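Phytase (Citrobacter braakii, PDB 3ZHC) is an enzyme of branch 2 of the histidine phosphatase superfamily, with a mixed beta-sheet flanked by helices. Local coordinates at residues H135-L146 with E307-P315; S156-L167 with L219-S227. The protein carries 2 engineered substitutions. One frame throughout, in Å; residues are numbered along the deposited sequence.

Both contacts lie toward the outside of the chain, their centres about 20 and 21 Å from that of the chain, and they do not touch: their centres are 28 Å apart and their nearest atoms about 9 Å. Contact 1 ties the loop that follows strand 134-135 to the hairpin 305-307/312-314, beside the central mixed sheet, and H135 there holds a formic acid molecule. Contact 2 sets a second small hairpin, 220-222/225-227, against helix 159-169 and includes an engineered disulfide. Helix 282-301 is common ground. L146 of contact 1 packs on its P291 and L292, while F157 and V162 of contact 2 reach R288 and V284 of the same helix.

Contact 1. Residues H135-L146 with E307-P315; sequences HYQKDEEKNDPL and ENRYGIKLP. With FMT (formic acid), chain T.
Y310 reaches from the hairpin into the loop 135-146 and meets H135, Q137, L146 and D144 in turn. Its CB sits 4.0 Å from CB of H135. With CG turned beside the backbone N (chi1 -52°), the ring runs on past Q137, whose OE1 lies 3.3 Å from CE1 of Y310. Farther out, L146 CD2 packs against the phenol end. The hydroxyl finishes the run by donating to D144: OH of Y310 to OD2 is 2.7 Å, on the syn lone pair, with the carboxylate at the edge of the ring and its plane turned 37° from it.

The other oxygen of D144, OD1, is gripped by three donors. R309 comes end-on with two nitrogens to this one atom, NH2 at 3.1 Å from OD1 on the syn side and NH1 at 3.2 Å from OD1, above the carboxylate plane. The backbone N of L146 closes an Asx turn onto the same oxygen. D144 is buried, and so many donors would probably favour its negative charge.

At the far end of the interface, I312 lays CG1 over one face of the H135 imidazole, 3.8 Å from the ring centroid, a CH-pi contact. On the ring's edge, NE2 of H135 donates an almost straight bond to O2 of the formic acid, 2.8 Å away, a molecule probably left from the crystallisation liquor.

H135 also joins V107 and A109 through backbone hydrogen bonds. The loop leaving this edge of the parallel part of the central sheet is thus pinned to a beta-hairpin closed by a G1 bulge (G311 and I312 facing E307), whose turn directs R309 and Y310 at the loop.

Contact 2. Residues S156-L167 with L219-S227; sequences SFNTLQVCNAIL and LKCTPDNVS. Engineered in segment 156-167: C163 (natural residue Lys). Unlike the reference sequence in segment 156-167: Q161 (reference Lys). Engineered in segment 219-227: C221 (natural residue Val). Unlike the reference sequence in segment 219-227: L219 (reference Phe).
The carbonyl oxygen of P223 takes the hydrogen bond that joins the two backbones: N of F157 reaches O of P223 at 2.8 Å, nearly straight, in the carbonyl plane and on a lone pair. CA of S156 adds a longer CH...O approach to the same oxygen. P223 and D224 form the turn of a two-stranded antiparallel beta-hairpin, 220-222/225-227, which packs on the first turns of helix 159-167. The helix runs roughly antiparallel to strand 220-222, at 151°, with 7.8 Å between the axes.

Close to the turn, F157 presents its ring edge to the hairpin backbone, CD2 lying 3.6 Å from O of T222, while CE2 meets V226 CG2. Next comes T159. Its OG1 sits between the backbone N and the carbonyl carbon (chi1 62°), so that the methyl CG2 is the branch that presses on the peptide linking T222 to P223, 3.4 Å from N of P223.

Deeper in, V162 and I166 turn to V226, in the one of its two conformers described here, and helix 260-280 covers the spot with L277 and L278. L219 closes the end toward L167. Its CD2 lies 3.7 Å from CG2 of I166, and its CD1 nestles against the helix backbone, 3.6 Å from O of C163.

Along strand 220-222, between the T159 contact and L219, the engineered C163 and C221 are joined covalently: SG of C163 to SG of C221 is 2.0 Å, with a CB-SG-SG-CB torsion of 94°, close to a right angle.

Contact 1. Residues H135-L146 with E307-P315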
# COMPACT_ATOMS: atom_id res chain seq x y z
N HIS B 135 13.37 -25.75 -23.27
CA HIS B 135 14.77 -25.41 -23.57
C HIS B 135 15.49 -24.91 -22.32
O HIS B 135 14.90 -24.22 -21.47
CB HIS B 135 14.89 -24.36 -24.68
CG HIS B 135 14.38 -24.82 -26.00
ND1 HIS B 135 15.16 -25.48 -26.91
CD2 HIS B 135 13.16 -24.71 -26.57
CE1 HIS B 135 14.45 -25.76 -27.99
NE2 HIS B 135 13.23 -25.30 -27.80
N TYR B 136 16.77 -25.26 -22.22
CA TYR B 136 17.66 -24.84 -21.12
C TYR B 136 19.09 -25.18 -21.49
O TYR B 136 19.32 -26.07 -22.31
CB TYR B 136 17.28 -25.52 -19.78
CG TYR B 136 17.23 -27.05 -19.84
CD1 TYR B 136 16.08 -27.70 -20.26
CD2 TYR B 136 18.35 -27.83 -19.50
CE1 TYR B 136 16.01 -29.11 -20.33
CE2 TYR B 136 18.30 -29.24 -19.56
CZ TYR B 136 17.12 -29.86 -19.98
OH TYR B 136 17.04 -31.21 -20.06
N GLN B 137 20.06 -24.48 -20.88
CA GLN B 137 21.48 -24.77 -21.12
C GLN B 137 21.78 -26.15 -20.55
O GLN B 137 21.41 -26.43 -19.42
CB GLN B 137 22.41 -23.71 -20.49
CG GLN B 137 22.21 -22.28 -21.02
CD GLN B 137 22.46 -22.16 -22.52
OE1 GLN B 137 21.56 -21.82 -23.29
NE2 GLN B 137 23.68 -22.44 -22.94
N LYS B 138 22.43 -27.00 -21.35
CA LYS B 138 22.74 -28.40 -20.95
C LYS B 138 23.95 -28.52 -20.02
O LYS B 138 24.10 -29.55 -19.34
CB LYS B 138 22.88 -29.31 -22.18
CG LYS B 138 21.59 -29.39 -23.08
CD LYS B 138 20.42 -30.09 -22.36
CE LYS B 138 19.16 -30.13 -23.21
NZ LYS B 138 18.60 -28.77 -23.46
N ASP B 139 24.82 -27.49 -19.97
CA ASP B 139 25.90 -27.44 -18.97
C ASP B 139 25.20 -27.02 -17.66
O ASP B 139 25.25 -25.84 -17.25
CB ASP B 139 27.04 -26.50 -19.38
CG ASP B 139 28.26 -26.55 -18.40
OD1 ASP B 139 28.28 -27.39 -17.45
OD2 ASP B 139 29.20 -25.73 -18.60
N GLU B 140 24.56 -28.00 -17.01
CA GLU B 140 23.69 -27.76 -15.81
C GLU B 140 24.44 -27.43 -14.49
O GLU B 140 23.78 -27.17 -13.45
CB GLU B 140 22.72 -28.96 -15.61
CG GLU B 140 21.73 -29.14 -16.79
CD GLU B 140 20.87 -30.40 -16.67
OE1 GLU B 140 20.00 -30.47 -15.75
OE2 GLU B 140 21.05 -31.32 -17.50
N GLU B 141 25.79 -27.43 -14.53
CA GLU B 141 26.63 -26.99 -13.42
C GLU B 141 26.68 -25.45 -13.47
O GLU B 141 26.39 -24.75 -12.47
CB GLU B 141 28.08 -27.57 -13.50
CG GLU B 141 28.27 -29.11 -13.88
CD GLU B 141 27.93 -30.11 -12.76
OE1 GLU B 141 27.34 -29.70 -11.71
OE2 GLU B 141 28.25 -31.32 -12.94
N LYS B 142 27.06 -24.95 -14.66
CA LYS B 142 27.28 -23.52 -14.96
C LYS B 142 25.95 -22.69 -14.93
O LYS B 142 24.83 -23.27 -14.83
CB LYS B 142 28.03 -23.40 -16.33
CG LYS B 142 28.97 -22.18 -16.53
CD LYS B 142 28.44 -21.14 -17.52
CE LYS B 142 29.48 -20.03 -17.80
NZ LYS B 142 30.75 -20.53 -18.44
N ASN B 143 26.07 -21.35 -14.99
CA ASN B 143 24.88 -20.45 -14.95
C ASN B 143 24.43 -19.98 -16.34
O ASN B 143 25.25 -19.86 -17.26
CB ASN B 143 25.13 -19.23 -14.04
CG ASN B 143 25.97 -18.14 -14.70
OD1 ASN B 143 27.16 -18.33 -15.01
ND2 ASN B 143 25.35 -16.97 -14.92
N ASP B 144 23.12 -19.73 -16.47
CA ASP B 144 22.54 -19.21 -17.71
C ASP B 144 22.51 -17.68 -17.59
O ASP B 144 21.75 -17.16 -16.78
CB ASP B 144 21.14 -19.78 -17.94
CG ASP B 144 20.57 -19.42 -19.32
OD1 ASP B 144 20.97 -18.39 -19.92
OD2 ASP B 144 19.70 -20.16 -19.80
N PRO B 145 23.32 -16.95 -18.41
CA PRO B 145 23.40 -15.46 -18.31
C PRO B 145 22.11 -14.68 -18.63
O PRO B 145 22.01 -13.52 -18.26
CB PRO B 145 24.51 -15.10 -19.32
CG PRO B 145 24.56 -16.23 -20.25
CD PRO B 145 24.19 -17.45 -19.49
N LEU B 146 21.14 -15.30 -19.31
CA LEU B 146 19.81 -14.68 -19.54
C LEU B 146 19.13 -14.30 -18.23
O LEU B 146 18.47 -13.28 -18.15
CB LEU B 146 18.89 -15.61 -20.34
CG LEU B 146 17.47 -15.13 -20.68
CD1 LEU B 146 17.54 -13.92 -21.60
CD2 LEU B 146 16.64 -16.24 -21.32
N GLU B 307 16.80 -17.96 -32.61
CA GLU B 307 17.45 -17.78 -31.30
C GLU B 307 18.66 -18.72 -31.26
O GLU B 307 18.52 -19.93 -31.33
CB GLU B 307 16.45 -18.01 -30.12
CG GLU B 307 17.05 -18.39 -28.77
CD GLU B 307 18.18 -17.49 -28.33
OE1 GLU B 307 18.12 -16.26 -28.57
OE2 GLU B 307 19.13 -18.01 -27.74
N ASN B 308 19.83 -18.12 -31.15
CA ASN B 308 21.11 -18.82 -31.31
C ASN B 308 21.53 -19.75 -30.16
O ASN B 308 22.14 -20.80 -30.42
CB ASN B 308 22.24 -17.78 -31.57
CG ASN B 308 21.85 -16.73 -32.65
OD1 ASN B 308 21.47 -17.08 -33.78
ND2 ASN B 308 21.96 -15.43 -32.29
N ARG B 309 21.20 -19.39 -28.91
CA ARG B 309 21.64 -20.18 -27.70
C ARG B 309 20.78 -21.39 -27.35
O ARG B 309 21.29 -22.36 -26.78
CB ARG B 309 21.77 -19.29 -26.46
CG ARG B 309 22.67 -18.10 -26.68
CD ARG B 309 23.04 -17.38 -25.40
NE ARG B 309 21.88 -17.11 -24.57
CZ ARG B 309 21.61 -17.64 -23.37
NH1 ARG B 309 22.42 -18.52 -22.75
NH2 ARG B 309 20.49 -17.27 -22.77
N TYR B 310 19.49 -21.33 -27.69
CA TYR B 310 18.53 -22.43 -27.46
C TYR B 310 18.07 -23.13 -28.76
O TYR B 310 17.66 -24.28 -28.72
CB TYR B 310 17.29 -21.92 -26.69
CG TYR B 310 17.64 -21.15 -25.42
CD1 TYR B 310 18.01 -21.82 -24.25
CD2 TYR B 310 17.62 -19.75 -25.40
CE1 TYR B 310 18.34 -21.10 -23.06
CE2 TYR B 310 17.95 -19.03 -24.23
CZ TYR B 310 18.30 -19.70 -23.08
OH TYR B 310 18.61 -18.99 -21.97
N GLY B 311 18.15 -22.44 -29.91
CA GLY B 311 17.70 -22.99 -31.20
C GLY B 311 16.18 -22.90 -31.36
O GLY B 311 15.55 -23.86 -31.82
N ILE B 312 15.62 -21.75 -30.98
CA ILE B 312 14.18 -21.49 -31.10
C ILE B 312 13.98 -20.61 -32.32
O ILE B 312 14.66 -19.61 -32.47
CB ILE B 312 13.60 -20.81 -29.82
CG1 ILE B 312 13.69 -21.76 -28.62
CG2 ILE B 312 12.15 -20.36 -30.04
CD1 ILE B 312 13.27 -21.14 -27.32
N LYS B 313 13.05 -20.99 -33.19
CA LYS B 313 12.72 -20.20 -34.36
C LYS B 313 11.66 -19.20 -33.97
O LYS B 313 10.48 -19.54 -33.87
CB LYS B 313 12.24 -21.09 -35.52
CG LYS B 313 13.33 -22.08 -36.06
CD LYS B 313 14.48 -21.36 -36.78
CE LYS B 313 15.43 -22.35 -37.49
NZ LYS B 313 16.61 -21.64 -38.10
N LEU B 314 12.09 -17.95 -33.74
CA LEU B 314 11.16 -16.85 -33.43
C LEU B 314 10.70 -16.27 -34.78
O LEU B 314 11.44 -16.35 -35.75
CB LEU B 314 11.84 -15.78 -32.56
CG LEU B 314 12.24 -16.16 -31.11
CD1 LEU B 314 13.03 -15.04 -30.44
CD2 LEU B 314 11.02 -16.54 -30.25
N PRO B 315 9.48 -15.69 -34.84
CA PRO B 315 8.50 -15.49 -33.79
C PRO B 315 7.68 -16.75 -33.44
O PRO B 315 7.66 -17.72 -34.19
CB PRO B 315 7.58 -14.43 -34.38
CG PRO B 315 7.55 -14.77 -35.83
CD PRO B 315 8.97 -15.22 -36.14
C FMT T . 10.20 -25.27 -30.14
O1 FMT T . 9.20 -25.50 -29.44
O2 FMT T . 11.34 -25.65 -29.85

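Contact 2. Residues S156-L167 with L219-S227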
# COMPACT_ATOMS: atom_id res chain seq x y z
N SER B 156 29.49 -5.95 -15.11
CA SER B 156 29.74 -5.77 -13.68
C SER B 156 29.09 -4.49 -13.16
O SER B 156 28.91 -3.53 -13.90
CB SER B 156 31.25 -5.74 -13.37
OG SER B 156 31.77 -7.06 -13.30
N PHE B 157 28.75 -4.49 -11.88
CA PHE B 157 28.21 -3.31 -11.23
C PHE B 157 29.32 -2.33 -10.88
O PHE B 157 30.40 -2.76 -10.52
CB PHE B 157 27.59 -3.66 -9.86
CG PHE B 157 26.38 -4.56 -9.90
CD1 PHE B 157 25.28 -4.27 -10.71
CD2 PHE B 157 26.32 -5.70 -9.08
CE1 PHE B 157 24.15 -5.11 -10.73
CE2 PHE B 157 25.19 -6.55 -9.09
CZ PHE B 157 24.11 -6.25 -9.92
N ASN B 158 29.04 -1.03 -11.00
CA ASN B 158 29.93 -0.02 -10.41
C ASN B 158 29.52 -0.07 -8.95
O ASN B 158 28.49 0.50 -8.55
CB ASN B 158 29.77 1.38 -11.01
CG ASN B 158 30.81 2.40 -10.43
OD1 ASN B 158 30.86 2.66 -9.22
ND2 ASN B 158 31.63 2.97 -11.32
N THR B 159 30.34 -0.76 -8.15
CA THR B 159 30.04 -1.06 -6.73
C THR B 159 29.62 0.12 -5.84
O THR B 159 28.59 0.03 -5.15
CB THR B 159 31.21 -1.82 -6.03
OG1 THR B 159 32.38 -0.99 -6.04
CG2 THR B 159 31.50 -3.11 -6.73
N LEU B 160 30.39 1.22 -5.86
CA LEU B 160 30.04 2.41 -5.04
C LEU B 160 28.74 3.07 -5.53
O LEU B 160 27.89 3.41 -4.73
CB LEU B 160 31.19 3.45 -4.98
CG LEU B 160 32.26 3.20 -3.90
CD1 LEU B 160 33.51 4.06 -4.13
CD2 LEU B 160 31.67 3.43 -2.48
N GLN B 161 28.62 3.23 -6.85
CA GLN B 161 27.39 3.79 -7.46
C GLN B 161 26.14 2.97 -7.09
O GLN B 161 25.12 3.52 -6.67
CB GLN B 161 27.57 3.89 -8.98
CG GLN B 161 26.37 4.42 -9.78
CD GLN B 161 26.75 4.70 -11.24
OE1 GLN B 161 27.51 5.64 -11.53
NE2 GLN B 161 26.21 3.90 -12.15
N VAL B 162 26.24 1.65 -7.24
CA VAL B 162 25.14 0.72 -6.93
C VAL B 162 24.77 0.70 -5.43
O VAL B 162 23.59 0.82 -5.09
CB VAL B 162 25.45 -0.71 -7.47
CG1 VAL B 162 24.49 -1.73 -6.96
CG2 VAL B 162 25.44 -0.69 -9.02
N CYS B 163 25.77 0.55 -4.54
CA CYS B 163 25.51 0.55 -3.05
C CYS B 163 24.89 1.84 -2.61
O CYS B 163 23.88 1.83 -1.93
CB CYS B 163 26.79 0.26 -2.18
SG CYS B 163 26.81 -1.39 -1.30
N ASN B 164 25.50 2.96 -3.02
CA ASN B 164 24.98 4.28 -2.68
C ASN B 164 23.57 4.53 -3.22
O ASN B 164 22.76 5.13 -2.54
CB ASN B 164 25.93 5.38 -3.15
CG ASN B 164 27.21 5.45 -2.32
OD1 ASN B 164 27.16 5.51 -1.09
ND2 ASN B 164 28.35 5.45 -2.97
N ALA B 165 23.29 4.05 -4.44
CA ALA B 165 21.95 4.17 -5.05
C ALA B 165 20.90 3.41 -4.24
O ALA B 165 19.80 3.93 -3.98
CB ALA B 165 21.98 3.68 -6.49
N ILE B 166 21.23 2.19 -3.82
CA ILE B 166 20.35 1.39 -2.95
C ILE B 166 20.23 2.07 -1.59
O ILE B 166 19.14 2.14 -1.03
CB ILE B 166 20.85 -0.05 -2.76
CG1 ILE B 166 20.94 -0.80 -4.09
CG2 ILE B 166 19.91 -0.85 -1.78
CD1 ILE B 166 21.89 -1.96 -4.03
N LEU B 167 21.36 2.58 -1.07
CA LEU B 167 21.39 3.27 0.23
C LEU B 167 20.42 4.47 0.26
O LEU B 167 19.65 4.62 1.21
CB LEU B 167 22.81 3.76 0.59
CG LEU B 167 23.28 3.65 2.06
CD1 LEU B 167 24.36 4.73 2.36
CD2 LEU B 167 22.16 3.74 3.06
N LEU B 219 24.55 -2.86 3.87
CA LEU B 219 24.72 -3.25 2.46
C LEU B 219 26.12 -3.78 2.18
O LEU B 219 27.10 -3.29 2.73
CB LEU B 219 24.42 -2.07 1.52
CG LEU B 219 22.96 -1.65 1.41
CD1 LEU B 219 22.82 -0.22 0.89
CD2 LEU B 219 22.17 -2.64 0.52
N LYS B 220 26.19 -4.81 1.32
CA LYS B 220 27.43 -5.36 0.81
C LYS B 220 27.28 -5.43 -0.70
O LYS B 220 26.39 -6.11 -1.19
CB LYS B 220 27.73 -6.75 1.37
CG LYS B 220 29.04 -7.36 0.82
CD LYS B 220 29.32 -8.76 1.33
CE LYS B 220 30.61 -9.28 0.70
NZ LYS B 220 31.06 -10.50 1.33
N CYS B 221 28.14 -4.72 -1.42
CA CYS B 221 28.10 -4.70 -2.88
C CYS B 221 29.46 -5.08 -3.41
O CYS B 221 30.46 -4.53 -2.99
CB CYS B 221 27.70 -3.32 -3.39
SG CYS B 221 26.16 -2.72 -2.68
N THR B 222 29.46 -6.03 -4.34
CA THR B 222 30.65 -6.48 -5.04
C THR B 222 30.35 -6.30 -6.56
O THR B 222 29.20 -5.98 -6.92
CB THR B 222 30.99 -7.93 -4.67
OG1 THR B 222 29.90 -8.78 -5.01
CG2 THR B 222 31.27 -8.05 -3.17
N PRO B 223 31.37 -6.47 -7.44
CA PRO B 223 31.11 -6.29 -8.90
C PRO B 223 30.05 -7.20 -9.51
O PRO B 223 29.44 -6.81 -10.49
CB PRO B 223 32.49 -6.59 -9.53
CG PRO B 223 33.47 -6.19 -8.46
CD PRO B 223 32.81 -6.64 -7.17
N ASP B 224 29.83 -8.38 -8.93
CA ASP B 224 28.82 -9.34 -9.45
C ASP B 224 27.62 -9.56 -8.52
O ASP B 224 26.76 -10.35 -8.84
CB ASP B 224 29.48 -10.70 -9.86
CG ASP B 224 30.35 -11.29 -8.78
OD1 ASP B 224 29.91 -11.36 -7.62
OD2 ASP B 224 31.51 -11.68 -9.10
N ASN B 225 27.54 -8.86 -7.38
CA ASN B 225 26.47 -9.13 -6.43
C ASN B 225 26.20 -8.03 -5.44
O ASN B 225 27.09 -7.27 -5.08
CB ASN B 225 26.84 -10.44 -5.65
CG ASN B 225 25.67 -11.06 -4.93
OD1 ASN B 225 24.48 -10.75 -5.19
ND2 ASN B 225 25.98 -11.96 -3.99
N VAL B 226 24.93 -7.97 -5.01
CA VAL B 226 24.46 -7.02 -4.01
C VAL B 226 23.67 -7.79 -2.95
O VAL B 226 22.90 -8.70 -3.28
CB VAL B 226 23.60 -5.91 -4.66
CG1 VAL B 226 22.98 -5.04 -3.62
CG2 VAL B 226 24.45 -5.06 -5.62
N SER B 227 23.86 -7.42 -1.68
CA SER B 227 23.14 -8.06 -0.58
C SER B 227 23.01 -7.13 0.60
O SER B 227 23.79 -6.19 0.75
CB SER B 227 23.84 -9.35 -0.14
OG SER B 227 25.05 -9.08 0.46